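Local structure of glycoside hydrolase family protein (Novosphingobium sp. PP1Y, 6Q2F) at residues A[61-71]-A[102-113]. The protein probably hydrolyses terminal alpha-L-rhamnose residues from glycosides, as an alpha-L-rhamnosidase. Sequence-based numbering, arbitrary orientation.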
loop_
_atom_site.group_PDB
_atom_site.type_symbol
_atom_site.label_atom_id
_atom_site.label_comp_id
_atom_site.label_asym_id
_atom_site.label_seq_id
_atom_site.Cartn_x
_atom_site.Cartn_y
_atom_site.Cartn_z
ATOM N N TRP A 61 5.012 4.900 -20.554
ATOM C CA TRP A 61 5.050 4.814 -22.008
ATOM C C TRP A 61 3.935 3.868 -22.443
ATOM O O TRP A 61 4.010 2.665 -22.195
ATOM C CB TRP A 61 6.411 4.304 -22.482
ATOM C CG TRP A 61 7.526 5.297 -22.375
ATOM C CD1 TRP A 61 7.476 6.530 -21.819
ATOM C CD2 TRP A 61 8.867 5.116 -22.846
ATOM N NE1 TRP A 61 8.704 7.143 -21.906
ATOM C CE2 TRP A 61 9.575 6.288 -22.541
ATOM C CE3 TRP A 61 9.542 4.060 -23.482
ATOM C CZ2 TRP A 61 10.922 6.457 -22.879
ATOM C CZ3 TRP A 61 10.858 4.234 -23.824
ATOM C CH2 TRP A 61 11.541 5.427 -23.515
HETATM N N MSE A 62 2.898 4.411 -23.076
HETATM C CA MSE A 62 1.682 3.653 -23.332
HETATM C C MSE A 62 1.754 2.834 -24.635
HETATM O O MSE A 62 1.564 3.381 -25.715
HETATM C CB MSE A 62 0.466 4.592 -23.385
HETATM C CG MSE A 62 0.114 5.322 -22.080
HETATM SE SE MSE A 62 0.141 4.175 -20.512
HETATM C CE MSE A 62 -1.235 2.963 -21.182
ATOM N N ASN A 63 2.032 1.528 -24.526
ATOM C CA ASN A 63 1.864 0.594 -25.644
ATOM C C ASN A 63 2.668 1.025 -26.873
ATOM O O ASN A 63 2.163 1.043 -27.994
ATOM C CB ASN A 63 0.370 0.457 -25.978
ATOM C CG ASN A 63 0.052 -0.745 -26.857
ATOM O OD1 ASN A 63 -1.071 -0.866 -27.344
ATOM N ND2 ASN A 63 1.022 -1.649 -27.041
ATOM N N GLY A 64 3.934 1.372 -26.666
ATOM C CA GLY A 64 4.778 1.744 -27.785
ATOM C C GLY A 64 4.556 3.149 -28.333
ATOM O O GLY A 64 5.258 3.543 -29.277
ATOM N N ASN A 65 3.610 3.920 -27.789
ATOM C CA ASN A 65 3.380 5.297 -28.236
ATOM C C ASN A 65 4.472 6.200 -27.667
ATOM O O ASN A 65 4.313 6.843 -26.625
ATOM C CB ASN A 65 1.996 5.762 -27.804
ATOM C CG ASN A 65 0.899 5.207 -28.694
ATOM O OD1 ASN A 65 0.867 5.489 -29.878
ATOM N ND2 ASN A 65 -0.003 4.422 -28.120
ATOM N N ILE A 66 5.598 6.268 -28.380
ATOM C CA ILE A 66 6.833 6.851 -27.859
ATOM C C ILE A 66 7.557 7.557 -28.990
ATOM O O ILE A 66 7.740 6.980 -30.062
ATOM C CB ILE A 66 7.776 5.772 -27.286
ATOM C CG1 ILE A 66 7.074 4.893 -26.246
ATOM C CG2 ILE A 66 9.039 6.402 -26.727
ATOM C CD1 ILE A 66 7.635 3.445 -26.229
ATOM N N THR A 67 8.000 8.792 -28.752
ATOM C CA THR A 67 8.941 9.436 -29.662
ATOM C C THR A 67 9.973 10.199 -28.843
ATOM O O THR A 67 9.687 10.668 -27.735
ATOM C CB THR A 67 8.291 10.417 -30.655
ATOM O OG1 THR A 67 7.747 11.533 -29.951
ATOM C CG2 THR A 67 7.193 9.758 -31.502
ATOM N N LYS A 68 11.176 10.341 -29.411
ATOM C CA LYS A 68 12.186 11.183 -28.780
ATOM C C LYS A 68 11.737 12.636 -28.723
ATOM O O LYS A 68 11.999 13.337 -27.740
ATOM C CB LYS A 68 13.506 11.049 -29.524
ATOM C CG LYS A 68 14.289 9.792 -29.099
ATOM C CD LYS A 68 15.094 9.241 -30.254
ATOM C CE LYS A 68 16.538 9.634 -30.111
ATOM N NZ LYS A 68 17.297 9.295 -31.326
ATOM N N ASP A 69 11.067 13.107 -29.775
ATOM C CA ASP A 69 10.578 14.474 -29.776
ATOM C C ASP A 69 9.673 14.727 -28.586
ATOM O O ASP A 69 9.797 15.753 -27.912
ATOM C CB ASP A 69 9.842 14.765 -31.075
ATOM C CG ASP A 69 9.219 16.147 -31.076
ATOM O OD1 ASP A 69 9.974 17.125 -31.144
ATOM O OD2 ASP A 69 7.984 16.243 -31.002
ATOM N N GLY A 70 8.776 13.788 -28.299
ATOM C CA GLY A 70 7.884 13.943 -27.173
ATOM C C GLY A 70 8.585 13.811 -25.832
ATOM O O GLY A 70 8.206 14.480 -24.866
ATOM N N ILE A 71 9.601 12.951 -25.754
ATOM C CA ILE A 71 10.335 12.754 -24.510
ATOM C C ILE A 71 10.985 14.061 -24.074
ATOM O O ILE A 71 10.936 14.445 -22.895
ATOM C CB ILE A 71 11.378 11.641 -24.687
ATOM C CG1 ILE A 71 10.690 10.273 -24.805
ATOM C CG2 ILE A 71 12.384 11.657 -23.529
ATOM C CD1 ILE A 71 11.637 9.140 -25.214
ATOM N N ARG A 102 4.772 2.163 -33.565
ATOM C CA ARG A 102 4.988 1.824 -32.169
ATOM C C ARG A 102 6.428 1.388 -31.946
ATOM O O ARG A 102 7.026 0.699 -32.779
ATOM C CB ARG A 102 4.031 0.711 -31.733
ATOM C CG ARG A 102 2.538 1.078 -31.786
ATOM C CD ARG A 102 1.728 -0.034 -31.119
ATOM N NE ARG A 102 0.301 -0.042 -31.465
ATOM C CZ ARG A 102 -0.661 0.506 -30.727
ATOM N NH1 ARG A 102 -0.378 1.142 -29.590
ATOM N NH2 ARG A 102 -1.917 0.412 -31.127
ATOM N N LEU A 103 6.992 1.809 -30.816
ATOM C CA LEU A 103 8.326 1.390 -30.416
ATOM C C LEU A 103 8.184 0.180 -29.506
ATOM O O LEU A 103 7.561 0.273 -28.446
ATOM C CB LEU A 103 9.056 2.535 -29.711
ATOM C CG LEU A 103 9.359 3.768 -30.573
ATOM C CD1 LEU A 103 9.949 4.908 -29.773
ATOM C CD2 LEU A 103 10.226 3.430 -31.759
ATOM N N VAL A 104 8.743 -0.956 -29.927
ATOM C CA VAL A 104 8.592 -2.208 -29.192
ATOM C C VAL A 104 9.711 -2.329 -28.163
ATOM O O VAL A 104 10.898 -2.178 -28.490
ATOM C CB VAL A 104 8.576 -3.405 -30.156
ATOM C CG1 VAL A 104 8.548 -4.730 -29.383
ATOM C CG2 VAL A 104 7.351 -3.286 -31.070
ATOM N N TYR A 105 9.330 -2.649 -26.930
ATOM C CA TYR A 105 10.237 -2.757 -25.790
ATOM C C TYR A 105 11.534 -3.489 -26.127
ATOM O O TYR A 105 11.507 -4.628 -26.594
ATOM C CB TYR A 105 9.504 -3.483 -24.662
ATOM C CG TYR A 105 10.316 -3.643 -23.398
ATOM C CD1 TYR A 105 10.498 -2.578 -22.536
ATOM C CD2 TYR A 105 10.861 -4.867 -23.044
ATOM C CE1 TYR A 105 11.228 -2.718 -21.349
ATOM C CE2 TYR A 105 11.576 -5.022 -21.841
ATOM C CZ TYR A 105 11.755 -3.936 -21.028
ATOM O OH TYR A 105 12.470 -4.069 -19.877
HETATM N N MSE A 106 12.659 -2.817 -25.875
HETATM C CA MSE A 106 14.021 -3.321 -26.049
HETATM C C MSE A 106 14.485 -3.555 -27.491
HETATM O O MSE A 106 15.552 -4.115 -27.673
HETATM C CB MSE A 106 14.246 -4.630 -25.256
HETATM C CG MSE A 106 14.405 -4.396 -23.726
HETATM SE SE MSE A 106 15.979 -3.339 -23.220
HETATM C CE MSE A 106 15.377 -2.676 -21.458
ATOM N N THR A 107 13.709 -3.147 -28.499
ATOM C CA THR A 107 14.243 -3.098 -29.852
ATOM C C THR A 107 15.169 -1.893 -29.997
ATOM O O THR A 107 15.111 -0.958 -29.193
ATOM C CB THR A 107 13.130 -2.999 -30.889
ATOM O OG1 THR A 107 12.365 -1.817 -30.642
ATOM C CG2 THR A 107 12.230 -4.237 -30.847
ATOM N N PRO A 108 16.043 -1.894 -31.014
ATOM C CA PRO A 108 16.951 -0.745 -31.193
ATOM C C PRO A 108 16.288 0.622 -31.091
ATOM O O PRO A 108 16.771 1.472 -30.338
ATOM C CB PRO A 108 17.540 -1.011 -32.582
ATOM C CG PRO A 108 17.691 -2.542 -32.570
ATOM C CD PRO A 108 16.420 -3.019 -31.897
ATOM N N GLU A 109 15.171 0.855 -31.783
ATOM C CA GLU A 109 14.557 2.179 -31.728
ATOM C C GLU A 109 14.010 2.485 -30.343
ATOM O O GLU A 109 14.098 3.629 -29.883
ATOM C CB GLU A 109 13.455 2.312 -32.775
ATOM C CG GLU A 109 13.051 3.780 -33.032
ATOM C CD GLU A 109 12.245 3.969 -34.312
ATOM O OE1 GLU A 109 11.675 5.068 -34.495
ATOM O OE2 GLU A 109 12.182 3.028 -35.132
ATOM N N TRP A 110 13.442 1.485 -29.671
ATOM C CA TRP A 110 13.020 1.665 -28.290
ATOM C C TRP A 110 14.217 1.976 -27.397
ATOM O O TRP A 110 14.167 2.894 -26.559
ATOM C CB TRP A 110 12.291 0.414 -27.792
ATOM C CG TRP A 110 11.662 0.581 -26.450
ATOM C CD1 TRP A 110 10.351 0.912 -26.186
ATOM C CD2 TRP A 110 12.305 0.444 -25.174
ATOM N NE1 TRP A 110 10.149 0.985 -24.827
ATOM C CE2 TRP A 110 11.328 0.702 -24.184
ATOM C CE3 TRP A 110 13.604 0.129 -24.774
ATOM C CZ2 TRP A 110 11.617 0.655 -22.808
ATOM C CZ3 TRP A 110 13.897 0.080 -23.388
ATOM C CH2 TRP A 110 12.902 0.339 -22.432
ATOM N N LYS A 111 15.311 1.226 -27.564
ATOM C CA LYS A 111 16.459 1.438 -26.691
ATOM C C LYS A 111 17.058 2.812 -26.913
ATOM O O LYS A 111 17.477 3.474 -25.953
ATOM C CB LYS A 111 17.502 0.331 -26.894
ATOM C CG LYS A 111 17.028 -1.029 -26.375
ATOM C CD LYS A 111 18.107 -2.108 -26.413
ATOM C CE LYS A 111 18.722 -2.323 -27.790
ATOM N NZ LYS A 111 19.796 -3.368 -27.672
ATOM N N ASP A 112 17.083 3.267 -28.162
ATOM C CA ASP A 112 17.590 4.604 -28.438
ATOM C C ASP A 112 16.682 5.669 -27.833
ATOM O O ASP A 112 17.169 6.683 -27.320
ATOM C CB ASP A 112 17.737 4.806 -29.942
ATOM C CG ASP A 112 18.576 6.018 -30.276
ATOM O OD1 ASP A 112 19.704 6.124 -29.728
ATOM O OD2 ASP A 112 18.114 6.866 -31.050
ATOM N N ALA A 113 15.371 5.442 -27.847
ATOM C CA ALA A 113 14.471 6.359 -27.154
ATOM C C ALA A 113 14.777 6.404 -25.662
ATOM O O ALA A 113 14.876 7.484 -25.077
ATOM C CB ALA A 113 13.015 5.955 -27.387
#
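G64 and R102 bring the two backbones within 4.4 Å, CA to CA, where the type I' turn M62–N65 ends strand 56-62. L103 N donates an almost straight bond to a lone pair of G64 O (2.9 Å, 170°). Segment 102-113 then takes the type II turn V104–T107 into helix 108-124, whose A113, in the second turn, lies beside K68, first residue of helix 68-81 (CA to CA 5.6 Å). The extended R102 chain crosses N63 and sends NH1 to N63 O (3.0 Å), which sits at the edge of the guanidinium, in its plane. N63 OD1 lies over a guanidinium face at a poor angle for bonding; its own donor is T95 N, and T95 O also accepts from NH1. A leucine in place of R102 would probably leave N63 O and T95 O without this shared donor and the turn less firmly tied to the 95-98 loop. Deeper in, the six-membered ring of W61 points its edge at one face of W110 in an offset edge-to-face pair (planes at 71°), while W110 NE1 bonds D90. I66 wedges alongside: CB presses tightly on L103 CD1 (3.4 Å), CD1 reaches W110 CD1, and CG2 meets the A113 methyl. At the outer end K68, bent at chi2 and chi3, curls over A113 to a salt bridge with D112 OD2 (NZ–OD2 2.6 Å). The contact thus joins helices 68-81 and 108-124, I71 continuing it onto F116 and A117, against neighbouring parallel strands 56-62 and 85-91 of a (β/α)8 barrel.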